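Local atomic coordinates of ribonucleoside-diphosphate reductase, alpha chain (Actinobacillus ureae ATCC 25976, PDB entry 6DQX), a protein that probably reduces ribonucleoside diphosphates to deoxyribonucleotides as the catalytic alpha subunit of a class Id ribonucleotide reductase. Residues A[62-72]-A[311-322]; A[384-395]-A[405-413]. All coordinates share one frame; numbering follows the deposited sequence.

Contact 1 of 2, residues A[62-72]-A[311-322]. With MG (magnesium ion), chain E; EDO (1,2-ethanediol), chain F.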
loop_
_atom_site.group_PDB
_atom_site.type_symbol
_atom_site.label_atom_id
_atom_site.label_comp_id
_atom_site.label_asym_id
_atom_site.label_seq_id
_atom_site.Cartn_x
_atom_site.Cartn_y
_atom_site.Cartn_z
ATOM N N HIS A 62 1.584 -34.961 14.896
ATOM C CA HIS A 62 1.394 -33.627 15.450
ATOM C C HIS A 62 -0.088 -33.386 15.719
ATOM O O HIS A 62 -0.462 -32.881 16.780
ATOM C CB HIS A 62 1.925 -32.544 14.524
ATOM C CG HIS A 62 1.937 -31.193 15.157
ATOM N ND1 HIS A 62 2.885 -30.818 16.088
ATOM C CD2 HIS A 62 1.106 -30.136 15.013
ATOM C CE1 HIS A 62 2.642 -29.579 16.474
ATOM N NE2 HIS A 62 1.558 -29.149 15.851
ATOM N N ALA A 63 -0.923 -33.808 14.775
ATOM C CA ALA A 63 -2.384 -33.722 14.950
ATOM C C ALA A 63 -2.866 -34.534 16.165
ATOM O O ALA A 63 -3.625 -34.030 16.980
ATOM C CB ALA A 63 -3.090 -34.162 13.685
ATOM N N GLU A 64 -2.401 -35.778 16.295
ATOM C CA GLU A 64 -2.733 -36.577 17.477
ATOM C C GLU A 64 -2.345 -35.859 18.762
ATOM O O GLU A 64 -3.123 -35.807 19.716
ATOM C CB GLU A 64 -2.038 -37.954 17.442
ATOM C CG GLU A 64 -2.217 -38.727 18.756
ATOM C CD GLU A 64 -1.800 -40.187 18.683
ATOM O OE1 GLU A 64 -2.213 -40.918 17.746
ATOM O OE2 GLU A 64 -1.091 -40.617 19.616
ATOM N N HIS A 65 -1.142 -35.322 18.797
ATOM C CA HIS A 65 -0.665 -34.641 19.987
ATOM C C HIS A 65 -1.573 -33.459 20.361
ATOM O O HIS A 65 -1.966 -33.335 21.508
ATOM C CB HIS A 65 0.782 -34.191 19.837
ATOM C CG HIS A 65 1.340 -33.636 21.102
ATOM N ND1 HIS A 65 1.622 -34.426 22.198
ATOM C CD2 HIS A 65 1.600 -32.361 21.475
ATOM C CE1 HIS A 65 2.062 -33.661 23.182
ATOM N NE2 HIS A 65 2.061 -32.406 22.768
ATOM N N LYS A 66 -1.956 -32.648 19.380
ATOM C CA LYS A 66 -2.837 -31.495 19.626
ATOM C C LYS A 66 -4.270 -31.856 19.971
ATOM O O LYS A 66 -4.919 -31.131 20.746
ATOM C CB LYS A 66 -2.798 -30.515 18.441
ATOM C CG LYS A 66 -1.417 -29.937 18.171
ATOM C CD LYS A 66 -0.959 -29.052 19.321
ATOM C CE LYS A 66 0.397 -28.452 19.048
ATOM N NZ LYS A 66 0.619 -27.315 19.977
ATOM N N LEU A 67 -4.776 -32.963 19.418
ATOM C CA LEU A 67 -6.117 -33.453 19.759
ATOM C C LEU A 67 -6.159 -34.123 21.123
ATOM O O LEU A 67 -7.219 -34.184 21.730
ATOM C CB LEU A 67 -6.627 -34.458 18.720
ATOM C CG LEU A 67 -7.032 -33.831 17.387
ATOM C CD1 LEU A 67 -7.117 -34.849 16.252
ATOM C CD2 LEU A 67 -8.346 -33.070 17.559
ATOM N N GLY A 68 -5.030 -34.691 21.561
ATOM C CA GLY A 68 -4.998 -35.527 22.774
ATOM C C GLY A 68 -5.792 -36.812 22.659
ATOM O O GLY A 68 -6.317 -37.311 23.650
ATOM N N ILE A 69 -5.897 -37.363 21.449
ATOM C CA ILE A 69 -6.705 -38.560 21.210
ATOM C C ILE A 69 -5.809 -39.742 20.852
ATOM O O ILE A 69 -5.207 -39.766 19.768
ATOM C CB ILE A 69 -7.756 -38.348 20.083
ATOM C CG1 ILE A 69 -8.711 -37.214 20.454
ATOM C CG2 ILE A 69 -8.534 -39.632 19.812
ATOM C CD1 ILE A 69 -9.679 -36.816 19.352
ATOM N N GLU A 70 -5.763 -40.741 21.734
ATOM C CA GLU A 70 -4.942 -41.931 21.487
ATOM C C GLU A 70 -5.395 -42.679 20.223
ATOM O O GLU A 70 -6.584 -42.826 19.965
ATOM C CB GLU A 70 -4.941 -42.871 22.706
ATOM C CG GLU A 70 -4.247 -42.280 23.943
ATOM C CD GLU A 70 -2.719 -42.357 23.911
ATOM O OE1 GLU A 70 -2.084 -42.054 24.953
ATOM O OE2 GLU A 70 -2.142 -42.737 22.871
ATOM N N GLY A 71 -4.427 -43.111 19.426
ATOM C CA GLY A 71 -4.688 -43.856 18.204
ATOM C C GLY A 71 -5.037 -43.008 16.986
ATOM O O GLY A 71 -5.109 -43.537 15.873
ATOM N N TYR A 72 -5.173 -41.698 17.174
ATOM C CA TYR A 72 -5.577 -40.824 16.081
ATOM C C TYR A 72 -4.578 -40.841 14.911
ATOM O O TYR A 72 -4.985 -40.975 13.751
ATOM C CB TYR A 72 -5.842 -39.400 16.584
ATOM C CG TYR A 72 -6.287 -38.507 15.459
ATOM C CD1 TYR A 72 -7.629 -38.426 15.092
ATOM C CD2 TYR A 72 -5.353 -37.779 14.718
ATOM C CE1 TYR A 72 -8.020 -37.608 14.029
ATOM C CE2 TYR A 72 -5.742 -36.983 13.660
ATOM C CZ TYR A 72 -7.085 -36.902 13.329
ATOM O OH TYR A 72 -7.473 -36.124 12.269
ATOM N N VAL A 311 -12.459 -38.139 10.624
ATOM C CA VAL A 311 -11.038 -37.952 10.946
ATOM C C VAL A 311 -10.502 -36.708 10.261
ATOM O O VAL A 311 -9.769 -35.928 10.896
ATOM C CB VAL A 311 -10.209 -39.231 10.627
ATOM C CG1 VAL A 311 -8.711 -38.966 10.560
ATOM C CG2 VAL A 311 -10.509 -40.280 11.703
ATOM N N LEU A 312 -10.884 -36.504 8.997
ATOM C CA LEU A 312 -10.425 -35.318 8.275
ATOM C C LEU A 312 -11.010 -34.017 8.894
ATOM O O LEU A 312 -10.312 -33.004 8.999
ATOM C CB LEU A 312 -10.714 -35.444 6.773
ATOM C CG LEU A 312 -9.955 -34.443 5.895
ATOM C CD1 LEU A 312 -8.435 -34.644 5.973
ATOM C CD2 LEU A 312 -10.419 -34.549 4.446
ATOM N N THR A 313 -12.265 -34.062 9.344
ATOM C CA THR A 313 -12.889 -32.932 10.038
ATOM C C THR A 313 -12.144 -32.552 11.342
ATOM O O THR A 313 -11.825 -31.362 11.582
ATOM C CB THR A 313 -14.375 -33.224 10.306
ATOM O OG1 THR A 313 -15.018 -33.530 9.056
ATOM C CG2 THR A 313 -15.052 -32.047 10.997
ATOM N N TYR A 314 -11.850 -33.577 12.150
ATOM C CA TYR A 314 -11.027 -33.430 13.361
ATOM C C TYR A 314 -9.690 -32.799 13.013
ATOM O O TYR A 314 -9.226 -31.896 13.708
ATOM C CB TYR A 314 -10.777 -34.774 14.021
ATOM C CG TYR A 314 -11.859 -35.265 14.956
ATOM C CD1 TYR A 314 -13.201 -35.267 14.589
ATOM C CD2 TYR A 314 -11.526 -35.748 16.221
ATOM C CE1 TYR A 314 -14.181 -35.750 15.452
ATOM C CE2 TYR A 314 -12.492 -36.225 17.092
ATOM C CZ TYR A 314 -13.812 -36.232 16.705
ATOM O OH TYR A 314 -14.753 -36.731 17.569
ATOM N N PHE A 315 -9.110 -33.235 11.893
ATOM C CA PHE A 315 -7.806 -32.714 11.469
ATOM C C PHE A 315 -7.892 -31.238 11.137
ATOM O O PHE A 315 -7.037 -30.449 11.563
ATOM C CB PHE A 315 -7.257 -33.495 10.269
ATOM C CG PHE A 315 -5.976 -32.950 9.736
ATOM C CD1 PHE A 315 -4.824 -33.090 10.473
ATOM C CD2 PHE A 315 -5.921 -32.305 8.488
ATOM C CE1 PHE A 315 -3.622 -32.596 9.999
ATOM C CE2 PHE A 315 -4.727 -31.819 8.006
ATOM C CZ PHE A 315 -3.570 -31.985 8.753
ATOM N N LEU A 316 -8.913 -30.857 10.374
ATOM C CA LEU A 316 -9.103 -29.455 10.009
ATOM C C LEU A 316 -9.366 -28.568 11.225
ATOM O O LEU A 316 -8.896 -27.428 11.289
ATOM C CB LEU A 316 -10.202 -29.326 8.968
ATOM C CG LEU A 316 -9.809 -29.884 7.588
ATOM C CD1 LEU A 316 -10.932 -29.668 6.613
ATOM C CD2 LEU A 316 -8.524 -29.247 7.046
ATOM N N ASP A 317 -10.046 -29.105 12.234
ATOM C CA ASP A 317 -10.218 -28.330 13.456
ATOM C C ASP A 317 -8.894 -28.070 14.171
ATOM O O ASP A 317 -8.684 -26.974 14.655
ATOM C CB ASP A 317 -11.215 -28.972 14.395
ATOM C CG ASP A 317 -11.690 -28.021 15.462
ATOM O OD1 ASP A 317 -12.196 -26.935 15.104
ATOM O OD2 ASP A 317 -11.575 -28.346 16.667
ATOM N N VAL A 318 -7.994 -29.049 14.228
ATOM C CA VAL A 318 -6.670 -28.772 14.841
ATOM C C VAL A 318 -5.804 -27.858 13.998
ATOM O O VAL A 318 -5.000 -27.104 14.538
ATOM C CB VAL A 318 -5.872 -30.043 15.208
ATOM C CG1 VAL A 318 -6.659 -30.853 16.166
ATOM C CG2 VAL A 318 -5.488 -30.905 14.038
ATOM N N VAL A 319 -5.968 -27.908 12.671
ATOM C CA VAL A 319 -5.348 -26.938 11.796
ATOM C C VAL A 319 -5.789 -25.511 12.134
ATOM O O VAL A 319 -4.951 -24.608 12.269
ATOM C CB VAL A 319 -5.596 -27.289 10.306
ATOM C CG1 VAL A 319 -5.155 -26.149 9.395
ATOM C CG2 VAL A 319 -4.877 -28.599 9.936
ATOM N N MET A 320 -7.090 -25.296 12.336
ATOM C CA MET A 320 -7.568 -23.987 12.767
ATOM C C MET A 320 -7.015 -23.592 14.144
ATOM O O MET A 320 -6.666 -22.430 14.355
ATOM C CB MET A 320 -9.110 -23.947 12.793
ATOM C CG MET A 320 -9.723 -22.547 12.850
ATOM S SD MET A 320 -9.270 -21.377 11.539
ATOM C CE MET A 320 -8.980 -22.479 10.139
ATOM N N SER A 321 -6.920 -24.541 15.067
ATOM C CA SER A 321 -6.261 -24.257 16.355
ATOM C C SER A 321 -4.816 -23.754 16.153
ATOM O O SER A 321 -4.404 -22.790 16.810
ATOM C CB SER A 321 -6.308 -25.472 17.281
ATOM O OG SER A 321 -7.644 -25.782 17.605
ATOM N N GLU A 322 -4.088 -24.339 15.199
ATOM C CA GLU A 322 -2.754 -23.830 14.852
ATOM C C GLU A 322 -2.777 -22.405 14.308
ATOM O O GLU A 322 -1.951 -21.559 14.725
ATOM C CB GLU A 322 -2.020 -24.733 13.854
ATOM C CG GLU A 322 -0.652 -24.175 13.492
ATOM C CD GLU A 322 0.164 -25.089 12.640
ATOM O OE1 GLU A 322 0.757 -26.015 13.209
ATOM O OE2 GLU A 322 0.218 -24.864 11.411
HETATM MG MG MG E . 2.638 -36.733 22.159
HETATM C C1 EDO F . -7.755 -29.119 19.511
HETATM O O1 EDO F . -6.811 -28.282 18.827
HETATM C C2 EDO F . -9.035 -29.300 18.712
HETATM O O2 EDO F . -9.505 -28.055 18.207
HETATM O O HOH W 1 0.081 -26.685 15.561
HETATM O O HOH W 2 1.183 -37.517 21.044
#
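Val311 O lies at the edge of the Tyr72 ring, near its plane, and accepts a hydrogen bond from Tyr72 OH at 2.7 Å; Leu67 CD1 covers one face, 3.4 Å above the ring centre. That hydroxyl comes in 35° from the carbonyl plane, on the face opposite Phe315 N, whose helical bond the same oxygen keeps. With CG anti to its own N (chi1 -179°), the Tyr72 side chain runs across to the neighbouring helix, CE1 4.0 Å from Tyr314 CB. Ala63 CB sits at the edge of the Phe315 ring, 3.8 Å from CD1, while Val319 CG2 lies over a face of that ring. At the Tyr314 edge, Ile69 CD1 approaches CE2 to 3.7 Å, and Tyr314 OH is hydrogen-bonded to Glu390 OE1. Helices 52-67 and 308-327 cross nearly perpendicularly: the axes of segments 62-67 and 311-322 make 77° and pass 9.9 Å apart. Gly68, with positive phi, is the first residue past the helix, and the type II turn from Ile69 to Tyr72 leads into helix 72-82, with Gly71 at its N-cap. At the far end, one water bridges His62 NE2 and Glu322 OE1, the latter also bonded to Gly96 N. His65 ND1 binds magnesium.

Contact 2 of 2, residues A[384-395]-A[405-413]. With EDO (1,2-ethanediol), chain F.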
loop_
_atom_site.group_PDB
_atom_site.type_symbol
_atom_site.label_atom_id
_atom_site.label_comp_id
_atom_site.label_asym_id
_atom_site.label_seq_id
_atom_site.Cartn_x
_atom_site.Cartn_y
_atom_site.Cartn_z
ATOM N N THR A 384 -19.601 -35.017 8.333
ATOM C CA THR A 384 -18.860 -33.808 8.797
ATOM C C THR A 384 -19.600 -33.076 9.928
ATOM O O THR A 384 -18.983 -32.651 10.902
ATOM C CB THR A 384 -18.530 -32.827 7.651
ATOM O OG1 THR A 384 -19.711 -32.418 6.961
ATOM C CG2 THR A 384 -17.567 -33.455 6.677
ATOM N N LEU A 385 -20.924 -32.940 9.828
ATOM C CA LEU A 385 -21.682 -32.338 10.901
ATOM C C LEU A 385 -21.595 -33.157 12.202
ATOM O O LEU A 385 -21.410 -32.605 13.281
ATOM C CB LEU A 385 -23.159 -32.161 10.512
ATOM C CG LEU A 385 -24.089 -31.609 11.581
ATOM C CD1 LEU A 385 -23.546 -30.286 12.140
ATOM C CD2 LEU A 385 -25.509 -31.438 11.033
ATOM N N LYS A 386 -21.728 -34.463 12.087
ATOM C CA LYS A 386 -21.590 -35.340 13.253
ATOM C C LYS A 386 -20.254 -35.114 13.933
ATOM O O LYS A 386 -20.180 -34.994 15.152
ATOM C CB LYS A 386 -21.726 -36.796 12.824
ATOM C CG LYS A 386 -21.549 -37.810 13.948
ATOM C CD LYS A 386 -21.681 -39.227 13.429
ATOM C CE LYS A 386 -20.493 -39.603 12.568
ATOM N NZ LYS A 386 -20.262 -41.068 12.480
ATOM N N ALA A 387 -19.196 -35.045 13.129
ATOM C CA ALA A 387 -17.865 -34.839 13.642
ATOM C C ALA A 387 -17.734 -33.478 14.369
ATOM O O ALA A 387 -17.164 -33.396 15.466
ATOM C CB ALA A 387 -16.834 -35.000 12.527
ATOM N N SER A 388 -18.344 -32.439 13.808
ATOM C CA SER A 388 -18.294 -31.098 14.410
ATOM C C SER A 388 -19.064 -31.069 15.738
ATOM O O SER A 388 -18.637 -30.432 16.693
ATOM C CB SER A 388 -18.881 -30.050 13.484
ATOM O OG SER A 388 -18.537 -28.755 13.925
ATOM N N GLN A 389 -20.177 -31.797 15.789
ATOM C CA GLN A 389 -20.921 -31.981 17.059
ATOM C C GLN A 389 -20.093 -32.682 18.136
ATOM O O GLN A 389 -20.078 -32.237 19.274
ATOM C CB GLN A 389 -22.243 -32.731 16.806
ATOM C CG GLN A 389 -23.262 -31.924 15.997
ATOM C CD GLN A 389 -24.394 -32.764 15.429
ATOM O OE1 GLN A 389 -24.314 -33.978 15.371
ATOM N NE2 GLN A 389 -25.437 -32.110 14.990
ATOM N N GLU A 390 -19.387 -33.760 17.781
ATOM C CA GLU A 390 -18.490 -34.476 18.704
ATOM C C GLU A 390 -17.335 -33.584 19.176
ATOM O O GLU A 390 -16.958 -33.593 20.365
ATOM C CB GLU A 390 -17.871 -35.718 18.051
ATOM C CG GLU A 390 -18.874 -36.788 17.641
ATOM C CD GLU A 390 -18.339 -37.813 16.647
ATOM O OE1 GLU A 390 -17.163 -37.746 16.171
ATOM O OE2 GLU A 390 -19.129 -38.719 16.329
ATOM N N LEU A 391 -16.780 -32.817 18.239
ATOM C CA LEU A 391 -15.740 -31.862 18.584
ATOM C C LEU A 391 -16.183 -30.811 19.605
ATOM O O LEU A 391 -15.382 -30.400 20.442
ATOM C CB LEU A 391 -15.204 -31.163 17.333
ATOM C CG LEU A 391 -14.330 -31.989 16.401
ATOM C CD1 LEU A 391 -14.237 -31.324 15.011
ATOM C CD2 LEU A 391 -12.937 -32.214 16.994
ATOM N N ALA A 392 -17.429 -30.332 19.516
ATOM C CA ALA A 392 -17.932 -29.379 20.500
ATOM C C ALA A 392 -18.078 -30.026 21.896
ATOM O O ALA A 392 -17.804 -29.381 22.909
ATOM C CB ALA A 392 -19.253 -28.795 20.050
ATOM N N LYS A 393 -18.497 -31.283 21.930
ATOM C CA LYS A 393 -18.570 -32.038 23.192
ATOM C C LYS A 393 -17.201 -32.199 23.816
ATOM O O LYS A 393 -17.073 -32.096 25.027
ATOM C CB LYS A 393 -19.181 -33.422 22.994
ATOM C CG LYS A 393 -20.644 -33.393 22.656
ATOM C CD LYS A 393 -21.288 -34.776 22.744
ATOM C CE LYS A 393 -22.805 -34.667 22.648
ATOM N NZ LYS A 393 -23.244 -33.888 21.450
ATOM N N ARG A 394 -16.187 -32.466 22.999
ATOM C CA ARG A 394 -14.825 -32.664 23.493
ATOM C C ARG A 394 -14.126 -31.351 23.882
ATOM O O ARG A 394 -13.492 -31.276 24.940
ATOM C CB ARG A 394 -13.979 -33.426 22.476
ATOM C CG ARG A 394 -12.632 -33.879 23.036
ATOM C CD ARG A 394 -11.962 -34.960 22.189
ATOM N NE ARG A 394 -11.418 -36.049 23.020
ATOM C CZ ARG A 394 -11.606 -37.362 22.816
ATOM N NH1 ARG A 394 -11.052 -38.234 23.654
ATOM N NH2 ARG A 394 -12.314 -37.831 21.781
ATOM N N PHE A 395 -14.228 -30.324 23.035
ATOM C CA PHE A 395 -13.403 -29.109 23.168
ATOM C C PHE A 395 -14.159 -27.806 23.444
ATOM O O PHE A 395 -13.533 -26.789 23.699
ATOM C CB PHE A 395 -12.549 -28.917 21.895
ATOM C CG PHE A 395 -11.626 -30.078 21.600
ATOM C CD1 PHE A 395 -10.502 -30.305 22.395
ATOM C CD2 PHE A 395 -11.884 -30.948 20.555
ATOM C CE1 PHE A 395 -9.657 -31.371 22.132
ATOM C CE2 PHE A 395 -11.047 -32.010 20.290
ATOM C CZ PHE A 395 -9.930 -32.227 21.083
ATOM N N GLY A 405 -24.451 -26.207 19.352
ATOM C CA GLY A 405 -24.190 -27.643 19.400
ATOM C C GLY A 405 -23.146 -28.200 18.450
ATOM O O GLY A 405 -23.075 -29.422 18.268
ATOM N N ARG A 406 -22.328 -27.329 17.841
ATOM C CA ARG A 406 -21.177 -27.783 17.078
ATOM C C ARG A 406 -20.008 -26.831 17.263
ATOM O O ARG A 406 -20.165 -25.746 17.830
ATOM C CB ARG A 406 -21.523 -27.956 15.603
ATOM C CG ARG A 406 -21.911 -26.677 14.877
ATOM C CD ARG A 406 -22.109 -26.965 13.391
ATOM N NE ARG A 406 -22.356 -25.708 12.685
ATOM C CZ ARG A 406 -23.477 -24.984 12.723
ATOM N NH1 ARG A 406 -24.554 -25.378 13.408
ATOM N NH2 ARG A 406 -23.545 -23.836 12.041
ATOM N N ARG A 407 -18.857 -27.293 16.788
ATOM C CA ARG A 407 -17.562 -26.630 16.953
ATOM C C ARG A 407 -17.261 -25.584 15.852
ATOM O O ARG A 407 -16.476 -24.644 16.086
ATOM C CB ARG A 407 -16.496 -27.731 16.917
ATOM C CG ARG A 407 -15.041 -27.327 17.081
ATOM C CD ARG A 407 -14.692 -27.079 18.514
ATOM N NE ARG A 407 -13.242 -26.998 18.696
ATOM C CZ ARG A 407 -12.649 -26.331 19.674
ATOM N NH1 ARG A 407 -13.367 -25.684 20.584
ATOM N NH2 ARG A 407 -11.325 -26.301 19.740
ATOM N N ASN A 408 -17.823 -25.798 14.660
ATOM C CA ASN A 408 -17.451 -25.100 13.418
ATOM C C ASN A 408 -18.669 -24.527 12.730
ATOM O O ASN A 408 -19.660 -25.221 12.543
ATOM C CB ASN A 408 -16.805 -26.097 12.493
ATOM C CG ASN A 408 -15.731 -26.894 13.191
ATOM O OD1 ASN A 408 -15.950 -28.057 13.568
ATOM N ND2 ASN A 408 -14.583 -26.254 13.446
ATOM N N THR A 409 -18.611 -23.247 12.347
ATOM C CA THR A 409 -19.795 -22.593 11.787
ATOM C C THR A 409 -20.176 -23.199 10.447
ATOM O O THR A 409 -21.378 -23.376 10.145
ATOM C CB THR A 409 -19.629 -21.070 11.625
ATOM O OG1 THR A 409 -18.454 -20.805 10.861
ATOM C CG2 THR A 409 -19.569 -20.387 12.974
ATOM N N THR A 410 -19.142 -23.538 9.672
ATOM C CA THR A 410 -19.266 -24.222 8.406
ATOM C C THR A 410 -18.292 -25.395 8.370
ATOM O O THR A 410 -17.247 -25.369 9.022
ATOM C CB THR A 410 -18.946 -23.275 7.210
ATOM O OG1 THR A 410 -17.563 -22.881 7.263
ATOM C CG2 THR A 410 -19.881 -22.067 7.256
ATOM N N LEU A 411 -18.644 -26.410 7.595
ATOM C CA LEU A 411 -17.875 -27.624 7.433
ATOM C C LEU A 411 -17.375 -27.898 6.006
ATOM O O LEU A 411 -16.295 -28.493 5.867
ATOM C CB LEU A 411 -18.706 -28.833 7.885
ATOM C CG LEU A 411 -18.781 -29.107 9.399
ATOM C CD1 LEU A 411 -17.371 -29.244 9.992
ATOM C CD2 LEU A 411 -19.576 -28.057 10.130
ATOM N N MET A 412 -18.114 -27.491 4.980
ATOM C CA MET A 412 -17.816 -27.929 3.601
ATOM C C MET A 412 -17.756 -26.845 2.555
ATOM O O MET A 412 -18.572 -25.937 2.548
ATOM C CB MET A 412 -18.836 -29.001 3.140
ATOM C CG MET A 412 -18.669 -30.326 3.862
ATOM S SD MET A 412 -19.916 -31.541 3.387
ATOM C CE MET A 412 -19.300 -31.798 1.722
ATOM N N SER A 413 -16.808 -26.995 1.639
ATOM C CA SER A 413 -16.663 -26.080 0.519
ATOM C C SER A 413 -15.927 -26.813 -0.570
ATOM O O SER A 413 -14.996 -27.585 -0.281
ATOM C CB SER A 413 -15.859 -24.829 0.946
ATOM O OG SER A 413 -14.537 -25.164 1.292
HETATM C C1 EDO F . -7.755 -29.119 19.511
HETATM O O1 EDO F . -6.811 -28.282 18.827
HETATM C C2 EDO F . -9.035 -29.300 18.712
HETATM O O2 EDO F . -9.505 -28.055 18.207
HETATM O O HOH W 3 -22.178 -31.123 20.681
#
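Ser388 gives the loop its main polar hold on the helix. Its hydroxyl, placed anti to the backbone N (chi1 -166°), donates to Asn408 OD1 over 2.7 Å, approaching 19° out of the amide carbonyl plane. One residue earlier, Arg407 N donates to Ser388 O at 3.1 Å, from well above the carbonyl plane, on the face opposite Ala392 N, the helical donor to the same oxygen; a weak second branch runs from Arg407 N to Ser388 OG. Asn408 ND2 is satisfied by Asp317 OD1 and Arg344 O, so both ends of this side chain are held.

Arg407 is gripped on several sides. Phe395 CB lies over one guanidinium face, 3.4 Å from CZ. NE forms a salt bridge with Asp317 OD2, NH1 donates to Gly396 O, and NH2 donates at 3.0 Å to O2 of a 1,2-ethanediol probably left from crystallisation. The diol also covers one face of the Phe395 ring, with Arg394 CG over the other. Arg406 turns back on its own loop, NH2 giving Thr409 O a nearly straight bond (2.9 Å, 163°). A water joins Gln389 O, Gly405 O and Lys393 NZ.

Ala392 CB packs on the loop backbone, 3.5 Å from Arg406 C, and Leu411 CD1 meets Ser388 CB at 3.9 Å. The loop thus doubles back along the end of helix 367-395, with helix 308-327 touching Thr384, Leu391 and Leu411, while backbone hydrogen bonds join Thr410 to Leu346 and both Leu411 and Ser413 to Leu348 in strand 347-351.

In the fold
Contact 1 closes before contact 2 opens along the chain, and their centres lie 13 Å apart on the same side of the chain's centre. Helix 308-327 ties them together: it lies between helix 52-67 and the helix-loop pair 367-395/405-413. Besides the polar pairs from Asp317 and Tyr314, the two contacts meet by packing, with Leu67 O 3.4 Å from Phe395 CZ and Thr313 OG1 3.5 Å from Thr384 CG2. One 1,2-ethanediol touches both. Helix 52-67 is thereby joined, through helix 308-327, to the ribonucleotide reductase barrel domain, beside strands 288-296 and 347-351 of its mixed sheet.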